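Side-chain contacts in succinate-semialdehyde dehydrogenase (Streptococcus pyogenes MGAS1882, PDB 4OGD), which oxidises succinic semialdehyde to succinate, with NADP+ serving as the cofactor: residues Asp245-Glu248 against Lys249-Phe253; Lys401-Ala404 against Ala405-Thr409; Leu108-Ser112 against Gly113-Tyr117; Asp189-Ser192 against Gln193-Asp197. One frame throughout, in Å; residues are numbered along the deposited sequence.

Interaction 1 (Asp245-Glu248 against Lys249-Phe253); sequences DQLE and KVLYF
The carbonyl oxygen of Leu247 is approached by two backbone N-H groups. Val250 N bonds to Leu247 O at 3.1 Å, coming from above the carbonyl plane, 55° out of it, while Leu251 N reaches the same oxygen only weakly. Carbon closes in as well: Val250 CG2 and Leu251 CG each stand 3.4 Å from Leu247 O. This turn is tightened toward i to i+3 bonding, and the weak 3.4 Å bond from Leu251 N to Glu248 O follows the same pattern. At the next carbonyl, water 1 bridges Glu248 O and Tyr252 N, donating a hydrogen bond to Glu248 O at 2.7 Å and accepting one from Tyr252 N at 2.9 Å, in place of a direct i to i+4 bond. On the buried face Leu247 CD1 meets Leu251 CD2 at 3.9 Å, the two chains slanting across each other. On the exposed side Lys249 sets CG beside its own backbone N (chi1 -64°) and runs extended, its CG 3.4 Å from Asp245 O. The carboxylate of Glu248 forms a salt bridge through OE2 with Lys285 of helix 276-288. Leu247 rests on Phe236 and Ile238, and Leu251 on Phe279 and Leu282 of that helix. Helix 244-256 is thereby seated as the connection of a beta-alpha-beta crossover between parallel strands 235-238 and 268-272 in the aldehyde dehydrogenase fold.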
loop_
_atom_site.group_PDB
_atom_site.type_symbol
_atom_site.label_atom_id
_atom_site.label_comp_id
_atom_site.label_asym_id
_atom_site.label_seq_id
_atom_site.Cartn_x
_atom_site.Cartn_y
_atom_site.Cartn_z
ATOM N N ASP A 245 12.190 21.400 -33.336
ATOM C CA ASP A 245 11.847 22.773 -32.969
ATOM C C ASP A 245 11.142 22.768 -31.622
ATOM O O ASP A 245 11.462 23.550 -30.723
ATOM C CB ASP A 245 10.927 23.393 -34.024
ATOM C CG ASP A 245 11.667 23.786 -35.289
ATOM O OD1 ASP A 245 12.725 24.440 -35.180
ATOM O OD2 ASP A 245 11.192 23.439 -36.392
ATOM N N GLN A 246 10.167 21.875 -31.496
ATOM C CA GLN A 246 9.434 21.717 -30.253
ATOM C C GLN A 246 10.334 21.170 -29.158
ATOM O O GLN A 246 10.195 21.533 -27.994
ATOM C CB GLN A 246 8.214 20.827 -30.469
ATOM C CG GLN A 246 7.158 21.508 -31.320
ATOM C CD GLN A 246 6.821 22.898 -30.802
ATOM O OE1 GLN A 246 7.021 23.900 -31.493
ATOM N NE2 GLN A 246 6.315 22.964 -29.575
ATOM N N LEU A 247 11.274 20.313 -29.542
ATOM C CA LEU A 247 12.255 19.784 -28.604
ATOM C C LEU A 247 13.039 20.900 -27.920
ATOM O O LEU A 247 13.140 20.949 -26.690
ATOM C CB LEU A 247 13.214 18.846 -29.334
ATOM C CG LEU A 247 14.341 18.245 -28.504
ATOM C CD1 LEU A 247 13.772 17.431 -27.357
ATOM C CD2 LEU A 247 15.234 17.385 -29.387
ATOM N N GLU A 248 13.596 21.805 -28.716
ATOM C CA GLU A 248 14.423 22.874 -28.163
ATOM C C GLU A 248 13.668 23.694 -27.116
ATOM O O GLU A 248 14.231 24.107 -26.104
ATOM C CB GLU A 248 14.937 23.787 -29.280
ATOM C CG GLU A 248 15.755 24.975 -28.773
ATOM C CD GLU A 248 16.497 25.692 -29.885
ATOM O OE1 GLU A 248 16.386 25.265 -31.056
ATOM O OE2 GLU A 248 17.199 26.678 -29.586
ATOM N N LYS A 249 12.382 23.901 -27.355
ATOM C CA LYS A 249 11.586 24.769 -26.499
ATOM C C LYS A 249 11.333 24.213 -25.101
ATOM O O LYS A 249 11.012 24.971 -24.187
ATOM C CB LYS A 249 10.273 25.119 -27.200
ATOM C CG LYS A 249 10.517 25.930 -28.469
ATOM C CD LYS A 249 9.251 26.254 -29.231
ATOM C CE LYS A 249 9.568 27.270 -30.328
ATOM N NZ LYS A 249 8.370 27.661 -31.116
ATOM N N VAL A 250 11.483 22.901 -24.925
ATOM C CA VAL A 250 11.212 22.309 -23.615
ATOM C C VAL A 250 12.465 21.921 -22.838
ATOM O O VAL A 250 12.381 21.579 -21.656
ATOM C CB VAL A 250 10.274 21.078 -23.705
ATOM C CG1 VAL A 250 9.067 21.382 -24.583
ATOM C CG2 VAL A 250 11.025 19.851 -24.211
ATOM N N LEU A 251 13.631 21.988 -23.479
ATOM C CA LEU A 251 14.840 21.433 -22.863
ATOM C C LEU A 251 15.283 22.123 -21.570
ATOM O O LEU A 251 15.661 21.442 -20.614
ATOM C CB LEU A 251 16.006 21.360 -23.859
ATOM C CG LEU A 251 15.957 20.285 -24.946
ATOM C CD1 LEU A 251 17.188 20.408 -25.826
ATOM C CD2 LEU A 251 15.871 18.868 -24.374
ATOM N N TYR A 252 15.248 23.458 -21.536
ATOM C CA TYR A 252 15.702 24.183 -20.352
ATOM C C TYR A 252 14.865 23.781 -19.142
ATOM O O TYR A 252 15.399 23.388 -18.105
ATOM C CB TYR A 252 15.632 25.701 -20.567
ATOM C CG TYR A 252 16.422 26.469 -19.532
ATOM C CD1 TYR A 252 17.714 26.897 -19.799
ATOM C CD2 TYR A 252 15.885 26.743 -18.280
ATOM C CE1 TYR A 252 18.450 27.592 -18.852
ATOM C CE2 TYR A 252 16.611 27.427 -17.323
ATOM C CZ TYR A 252 17.891 27.852 -17.617
ATOM O OH TYR A 252 18.611 28.537 -16.665
ATOM N N PHE A 253 13.548 23.861 -19.288
ATOM C CA PHE A 253 12.653 23.425 -18.224
ATOM C C PHE A 253 12.923 21.977 -17.831
ATOM O O PHE A 253 12.992 21.648 -16.641
ATOM C CB PHE A 253 11.190 23.558 -18.648
ATOM C CG PHE A 253 10.241 22.799 -17.765
ATOM C CD1 PHE A 253 9.821 23.334 -16.557
ATOM C CD2 PHE A 253 9.787 21.538 -18.129
ATOM C CE1 PHE A 253 8.961 22.628 -15.728
ATOM C CE2 PHE A 253 8.934 20.826 -17.305
ATOM C CZ PHE A 253 8.518 21.368 -16.109
HETATM O O HOH W 1 14.397 25.265 -23.679
#

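Interaction 2 (Lys401-Ala404 against Ala405-Thr409); sequences KAVA and AKIET
Peptide groups are the flat surfaces where Val403 and Ala404 meet Lys406 and Ile407. Lys406 N lies over a face of the Val403 carbonyl, 61° out of its plane, and bonds to Val403 O at 2.9 Å. Ile407 N stands equally far above the plane of the Ala404 carbonyl, with a 3.0 Å bond to Ala404 O. One residue earlier than Lys406, Ala405 N is tilted by only 30° from the Lys401 carbonyl plane and bonds to Lys401 O at 3.1 Å. The bonding thus passes from i to i+4 into i to i+3, and the coil narrows. Side-chain carbon crowds round the neighbouring oxygens: Ile407 CG1 sits 3.4 Å from Val403 O, and Lys406 CG lies 3.5 Å from Ala402 O. The lysine keeps CG beside its own backbone N (chi1 -65°), and from there the extended chain passes Ala402 O and leads outward, leaning partly back toward the helix start. These residues form the last turn of helix 397-406, the connection of a beta-alpha-beta unit from strand 391-393 to strand 411-414. After it the chain straightens at Ile407, and Glu408 is the centre of an inverse gamma turn. The second subunit closes on this region: its Gln120 NE2 bonds to Ala405 O, and its Lys37 and Tyr36 both hold Glu408 OE2, whose companion OE1 forms a salt bridge to Lys430 of the same chain. Lys401 NZ pairs with Glu398. Towards the interior Val403 and Ala404 rest on Ile392, while Ile407 packs against Ala381 and Asn382 of helix 374-382.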
loop_
_atom_site.group_PDB
_atom_site.type_symbol
_atom_site.label_atom_id
_atom_site.label_comp_id
_atom_site.label_asym_id
_atom_site.label_seq_id
_atom_site.Cartn_x
_atom_site.Cartn_y
_atom_site.Cartn_z
ATOM N N LYS A 401 2.717 7.008 -27.980
ATOM C CA LYS A 401 1.946 6.250 -26.992
ATOM C C LYS A 401 2.412 4.803 -26.909
ATOM O O LYS A 401 2.432 4.213 -25.828
ATOM C CB LYS A 401 0.457 6.286 -27.333
ATOM C CG LYS A 401 -0.184 7.641 -27.140
ATOM C CD LYS A 401 -1.508 7.732 -27.890
ATOM C CE LYS A 401 -2.537 6.762 -27.342
ATOM N NZ LYS A 401 -3.799 6.736 -28.138
ATOM N N ALA A 402 2.784 4.234 -28.051
ATOM C CA ALA A 402 3.201 2.836 -28.100
ATOM C C ALA A 402 4.535 2.643 -27.384
ATOM O O ALA A 402 4.713 1.684 -26.629
ATOM C CB ALA A 402 3.286 2.355 -29.541
ATOM N N VAL A 403 5.474 3.552 -27.623
ATOM C CA VAL A 403 6.750 3.509 -26.912
ATOM C C VAL A 403 6.569 3.778 -25.417
ATOM O O VAL A 403 7.171 3.096 -24.584
ATOM C CB VAL A 403 7.768 4.493 -27.514
ATOM C CG1 VAL A 403 9.047 4.481 -26.696
ATOM C CG2 VAL A 403 8.070 4.098 -28.959
ATOM N N ALA A 404 5.722 4.748 -25.069
ATOM C CA ALA A 404 5.469 5.068 -23.661
ATOM C C ALA A 404 5.027 3.834 -22.869
ATOM O O ALA A 404 5.504 3.599 -21.753
ATOM C CB ALA A 404 4.415 6.172 -23.549
ATOM N N ALA A 405 4.135 3.039 -23.454
ATOM C CA ALA A 405 3.606 1.858 -22.774
ATOM C C ALA A 405 4.705 0.842 -22.503
ATOM O O ALA A 405 4.618 0.064 -21.548
ATOM C CB ALA A 405 2.490 1.220 -23.597
ATOM N N LYS A 406 5.744 0.852 -23.332
ATOM C CA LYS A 406 6.841 -0.097 -23.158
ATOM C C LYS A 406 7.843 0.305 -22.075
ATOM O O LYS A 406 8.703 -0.496 -21.699
ATOM C CB LYS A 406 7.565 -0.330 -24.485
ATOM C CG LYS A 406 6.684 -1.008 -25.517
ATOM C CD LYS A 406 7.410 -1.159 -26.847
ATOM C CE LYS A 406 6.546 -1.911 -27.847
ATOM N NZ LYS A 406 7.198 -1.940 -29.185
ATOM N N ILE A 407 7.735 1.529 -21.570
ATOM C CA ILE A 407 8.652 1.988 -20.527
ATOM C C ILE A 407 8.162 1.558 -19.150
ATOM O O ILE A 407 6.981 1.736 -18.812
ATOM C CB ILE A 407 8.837 3.524 -20.537
ATOM C CG1 ILE A 407 9.165 4.022 -21.950
ATOM C CG2 ILE A 407 9.952 3.930 -19.580
ATOM C CD1 ILE A 407 10.367 3.315 -22.583
ATOM N N GLU A 408 9.069 0.982 -18.364
ATOM C CA GLU A 408 8.783 0.573 -16.994
ATOM C C GLU A 408 8.916 1.790 -16.082
ATOM O O GLU A 408 9.993 2.074 -15.538
ATOM C CB GLU A 408 9.750 -0.537 -16.566
ATOM C CG GLU A 408 9.533 -1.827 -17.337
ATOM C CD GLU A 408 10.489 -2.931 -16.934
ATOM O OE1 GLU A 408 11.581 -2.626 -16.410
ATOM O OE2 GLU A 408 10.145 -4.111 -17.155
ATOM N N THR A 409 7.814 2.519 -15.938
ATOM C CA THR A 409 7.801 3.763 -15.185
ATOM C C THR A 409 6.362 4.143 -14.872
ATOM O O THR A 409 5.431 3.659 -15.520
ATOM C CB THR A 409 8.468 4.902 -15.989
ATOM O OG1 THR A 409 8.682 6.021 -15.129
ATOM C CG2 THR A 409 7.590 5.332 -17.160
#

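Interaction 3 (Leu108-Ser112 against Gly113-Tyr117); sequences LETDS and GQAYY
Leu108, Thr110 and Ala115 make the close-packed part of this turn. The methyl of Ala115 touches two neighbours: its CB lies 3.9 Å from Leu108 CB and 3.8 Å from Thr110 CG2. Threonine presents that methyl because its hydroxyl is held anti to the backbone N (chi1 -179°), which swings CG2 inward between N and the carbonyl carbon. Farther along, Leu108 CD2 meets the edge of the Tyr117 ring, near the ring plane, at 4.0 Å from Tyr117 CD2, the two side chains crossing at about a right angle. Leu108 N bonds directly to Ala115 O at 2.9 Å, a nearly straight link. The return link is looser: water 2 donates a hydrogen bond to Leu108 O at 2.7 Å and accepts one from Ala115 N at 2.9 Å, so a water bridges the two backbones here, where no direct bond joins Ala115 N to Leu108 O. Beyond it, the exposed Glu109 and Asp111 point away from the strand. At the bend Ser112 N donates to Thr110 OG1 at 3.3 Å, an ST turn. Thr110 OG1 also bonds to Glu423 of the second subunit, and Ser112 OG to Tyr453. Ala115 packs on Leu424 of that subunit. The result is an antiparallel beta hairpin joining strands 106-107 and 113-120, part of the three-stranded sheet that in the aldehyde dehydrogenase family serves oligomerisation.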
loop_
_atom_site.group_PDB
_atom_site.type_symbol
_atom_site.label_atom_id
_atom_site.label_comp_id
_atom_site.label_asym_id
_atom_site.label_seq_id
_atom_site.Cartn_x
_atom_site.Cartn_y
_atom_site.Cartn_z
ATOM N N LEU A 108 -21.705 -2.772 -4.888
ATOM C CA LEU A 108 -21.004 -3.934 -5.405
ATOM C C LEU A 108 -22.000 -4.889 -6.044
ATOM O O LEU A 108 -23.019 -5.239 -5.442
ATOM C CB LEU A 108 -20.243 -4.638 -4.287
ATOM C CG LEU A 108 -19.106 -3.847 -3.641
ATOM C CD1 LEU A 108 -18.734 -4.433 -2.286
ATOM C CD2 LEU A 108 -17.890 -3.843 -4.553
ATOM N N GLU A 109 -21.700 -5.291 -7.271
ATOM C CA GLU A 109 -22.560 -6.183 -8.035
ATOM C C GLU A 109 -22.461 -7.618 -7.519
ATOM O O GLU A 109 -21.401 -8.242 -7.577
ATOM C CB GLU A 109 -22.178 -6.105 -9.513
ATOM C CG GLU A 109 -22.953 -7.031 -10.435
ATOM C CD GLU A 109 -22.367 -7.058 -11.841
ATOM O OE1 GLU A 109 -21.866 -6.009 -12.301
ATOM O OE2 GLU A 109 -22.393 -8.135 -12.478
ATOM N N THR A 110 -23.573 -8.127 -7.001
ATOM C CA THR A 110 -23.623 -9.489 -6.499
ATOM C C THR A 110 -25.069 -9.981 -6.518
ATOM O O THR A 110 -25.985 -9.228 -6.189
ATOM C CB THR A 110 -23.013 -9.590 -5.073
ATOM O OG1 THR A 110 -23.054 -10.946 -4.618
ATOM C CG2 THR A 110 -23.763 -8.693 -4.082
ATOM N N ASP A 111 -25.280 -11.227 -6.932
ATOM C CA ASP A 111 -26.627 -11.798 -6.888
ATOM C C ASP A 111 -26.858 -12.603 -5.607
ATOM O O ASP A 111 -27.873 -13.285 -5.454
ATOM C CB ASP A 111 -26.933 -12.629 -8.143
ATOM C CG ASP A 111 -25.902 -13.703 -8.408
ATOM O OD1 ASP A 111 -25.264 -14.180 -7.445
ATOM O OD2 ASP A 111 -25.737 -14.082 -9.589
ATOM N N SER A 112 -25.913 -12.496 -4.680
ATOM C CA SER A 112 -25.985 -13.226 -3.424
ATOM C C SER A 112 -26.614 -12.404 -2.300
ATOM O O SER A 112 -26.904 -12.939 -1.232
ATOM C CB SER A 112 -24.586 -13.636 -2.992
ATOM O OG SER A 112 -23.910 -12.501 -2.481
ATOM N N GLY A 113 -26.804 -11.107 -2.532
ATOM C CA GLY A 113 -27.372 -10.223 -1.522
ATOM C C GLY A 113 -27.163 -8.756 -1.862
ATOM O O GLY A 113 -27.019 -8.403 -3.032
ATOM N N GLN A 114 -27.163 -7.902 -0.843
ATOM C CA GLN A 114 -26.912 -6.475 -1.032
ATOM C C GLN A 114 -25.516 -6.173 -0.500
ATOM O O GLN A 114 -25.183 -6.547 0.625
ATOM C CB GLN A 114 -27.948 -5.631 -0.280
ATOM C CG GLN A 114 -27.653 -4.119 -0.295
ATOM C CD GLN A 114 -28.411 -3.332 0.775
ATOM O OE1 GLN A 114 -27.952 -2.280 1.229
ATOM N NE2 GLN A 114 -29.570 -3.841 1.182
ATOM N N ALA A 115 -24.702 -5.498 -1.304
ATOM C CA ALA A 115 -23.322 -5.207 -0.917
ATOM C C ALA A 115 -22.883 -3.825 -1.379
ATOM O O ALA A 115 -23.237 -3.382 -2.475
ATOM C CB ALA A 115 -22.376 -6.267 -1.484
ATOM N N TYR A 116 -22.106 -3.154 -0.537
ATOM C CA TYR A 116 -21.450 -1.901 -0.912
ATOM C C TYR A 116 -20.240 -1.694 -0.019
ATOM O O TYR A 116 -20.058 -2.403 0.962
ATOM C CB TYR A 116 -22.407 -0.707 -0.785
ATOM C CG TYR A 116 -22.987 -0.507 0.597
ATOM C CD1 TYR A 116 -22.420 0.400 1.486
ATOM C CD2 TYR A 116 -24.115 -1.215 1.007
ATOM C CE1 TYR A 116 -22.959 0.593 2.755
ATOM C CE2 TYR A 116 -24.659 -1.027 2.265
ATOM C CZ TYR A 116 -24.080 -0.127 3.133
ATOM O OH TYR A 116 -24.628 0.054 4.387
ATOM N N TYR A 117 -19.397 -0.730 -0.352
ATOM C CA TYR A 117 -18.380 -0.356 0.615
ATOM C C TYR A 117 -18.321 1.140 0.823
ATOM O O TYR A 117 -18.545 1.920 -0.103
ATOM C CB TYR A 117 -17.000 -0.962 0.297
ATOM C CG TYR A 117 -16.263 -0.407 -0.908
ATOM C CD1 TYR A 117 -15.449 0.714 -0.789
ATOM C CD2 TYR A 117 -16.332 -1.040 -2.141
ATOM C CE1 TYR A 117 -14.748 1.209 -1.874
ATOM C CE2 TYR A 117 -15.623 -0.548 -3.240
ATOM C CZ TYR A 117 -14.840 0.582 -3.087
ATOM O OH TYR A 117 -14.125 1.091 -4.156
HETATM O O HOH W 2 -25.371 -5.047 -4.054
#

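Interaction 4 (Asp189-Ser192 against Gln193-Asp197); sequences DQVS and QVIAD
Gln193 turns CG beside its own backbone N (chi1 -65°), and an extended second torsion then carries its amide back over the preceding turn, towards Asp189 and Gln190. This is ordinary alpha-helical i to i+3 and i to i+4 contact on helix 188-196, which follows strand 181-183 and precedes strand 200-206 of the six-stranded Rossmann-type sheet, probably the cofactor-binding part of the enzyme. Gln193 CG passes Asp189 O at 3.5 Å, and Gln193 OE1 comes to rest 3.6 Å from Gln190 CA, alongside the aliphatic root of that side chain. The two glutamine amides lie with planes 38° apart and are not bonded to each other; the Gln190 amide is engaged by Ser187 N on one end and by Asp22 and the Met20 carbonyl on the other. On the buried face Val191 sends CG1 anti to its backbone N (chi1 171°), while Ile195 runs CG1 and CD1 back along the helix, so that Val191 CG1 meets Ile195 CD1 at 4.0 Å. Both side chains lean on Ile215 of helix 209-221, and Val194 touches Leu25 of helix 22-41 and Leu126 of strand 124-128. The backbone is regular: Val194 N bonds to Gln190 O at 2.9 Å, and Ile195 N approaches Val191 O almost end-on to the carbonyl, at 3.0 Å. Towards the helix end, Ala196 N bonds to Ser192 O at 3.1 Å, and Ala196 CB lies 3.6 Å from that same oxygen.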
loop_
_atom_site.group_PDB
_atom_site.type_symbol
_atom_site.label_atom_id
_atom_site.label_comp_id
_atom_site.label_asym_id
_atom_site.label_seq_id
_atom_site.Cartn_x
_atom_site.Cartn_y
_atom_site.Cartn_z
ATOM N N ASP A 189 14.533 9.912 16.186
ATOM C CA ASP A 189 14.094 8.989 17.224
ATOM C C ASP A 189 12.640 9.253 17.599
ATOM O O ASP A 189 11.884 8.320 17.855
ATOM C CB ASP A 189 14.998 9.078 18.451
ATOM C CG ASP A 189 16.399 8.575 18.174
ATOM O OD1 ASP A 189 16.539 7.585 17.424
ATOM O OD2 ASP A 189 17.358 9.173 18.706
ATOM N N GLN A 190 12.253 10.525 17.617
ATOM C CA GLN A 190 10.865 10.879 17.870
ATOM C C GLN A 190 9.978 10.431 16.713
ATOM O O GLN A 190 8.834 10.028 16.931
ATOM C CB GLN A 190 10.721 12.381 18.130
ATOM C CG GLN A 190 11.204 12.798 19.523
ATOM C CD GLN A 190 11.238 14.302 19.710
ATOM O OE1 GLN A 190 11.794 15.033 18.884
ATOM N NE2 GLN A 190 10.645 14.777 20.804
ATOM N N VAL A 191 10.507 10.488 15.490
ATOM C CA VAL A 191 9.757 10.007 14.330
ATOM C C VAL A 191 9.434 8.526 14.514
ATOM O O VAL A 191 8.313 8.091 14.257
ATOM C CB VAL A 191 10.522 10.217 13.011
ATOM C CG1 VAL A 191 9.811 9.513 11.861
ATOM C CG2 VAL A 191 10.654 11.701 12.701
ATOM N N SER A 192 10.413 7.752 14.979
ATOM C CA SER A 192 10.187 6.327 15.214
ATOM C C SER A 192 9.076 6.086 16.229
ATOM O O SER A 192 8.269 5.168 16.072
ATOM C CB SER A 192 11.476 5.644 15.676
ATOM O OG SER A 192 12.467 5.754 14.684
ATOM N N GLN A 193 9.037 6.918 17.266
ATOM C CA GLN A 193 7.982 6.833 18.267
ATOM C C GLN A 193 6.616 7.151 17.668
ATOM O O GLN A 193 5.621 6.508 18.002
ATOM C CB GLN A 193 8.265 7.795 19.419
ATOM C CG GLN A 193 9.508 7.472 20.224
ATOM C CD GLN A 193 9.815 8.558 21.242
ATOM O OE1 GLN A 193 10.808 9.277 21.121
ATOM N NE2 GLN A 193 8.953 8.694 22.243
ATOM N N VAL A 194 6.571 8.144 16.786
ATOM C CA VAL A 194 5.323 8.506 16.117
ATOM C C VAL A 194 4.803 7.314 15.304
ATOM O O VAL A 194 3.626 6.969 15.369
ATOM C CB VAL A 194 5.485 9.773 15.235
ATOM C CG1 VAL A 194 4.232 10.021 14.397
ATOM C CG2 VAL A 194 5.772 10.995 16.118
ATOM N N ILE A 195 5.700 6.660 14.576
ATOM C CA ILE A 195 5.311 5.531 13.732
ATOM C C ILE A 195 4.805 4.353 14.568
ATOM O O ILE A 195 3.891 3.634 14.160
ATOM C CB ILE A 195 6.475 5.108 12.819
ATOM C CG1 ILE A 195 6.836 6.266 11.886
ATOM C CG2 ILE A 195 6.096 3.876 11.985
ATOM C CD1 ILE A 195 8.038 6.007 10.961
ATOM N N ALA A 196 5.376 4.182 15.757
ATOM C CA ALA A 196 4.983 3.086 16.636
ATOM C C ALA A 196 3.743 3.401 17.471
ATOM O O ALA A 196 3.240 2.542 18.188
ATOM C CB ALA A 196 6.144 2.708 17.545
ATOM N N ASP A 197 3.257 4.633 17.393
ATOM C CA ASP A 197 2.140 5.043 18.235
ATOM C C ASP A 197 0.842 4.531 17.631
ATOM O O ASP A 197 0.612 4.696 16.435
ATOM C CB ASP A 197 2.096 6.570 18.347
ATOM C CG ASP A 197 1.119 7.047 19.402
ATOM O OD1 ASP A 197 -0.099 7.079 19.126
ATOM O OD2 ASP A 197 1.569 7.377 20.518
#

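In the fold
Along the chain the order is interaction 3, then 4, 1 and 2, and no two touch. Interactions 1 and 2, centres 21 Å apart, belong to helices 244-256 and 397-406, which connect strands of the same seven-stranded sheet. Interaction 4 lies on a helix associated with the six-stranded sheet, across the chain's centre from interaction 1, with their centres 45 Å apart. Interaction 3 is on the small three-stranded sheet, its centre 38 Å from the chain's centre. Within one chain the centres of interactions 2 and 3 are 37 Å apart, yet both touch the second subunit: Lys401 packs against Tyr116 and bonds to Gln114 of the partner, linking helix and hairpin across the dimer.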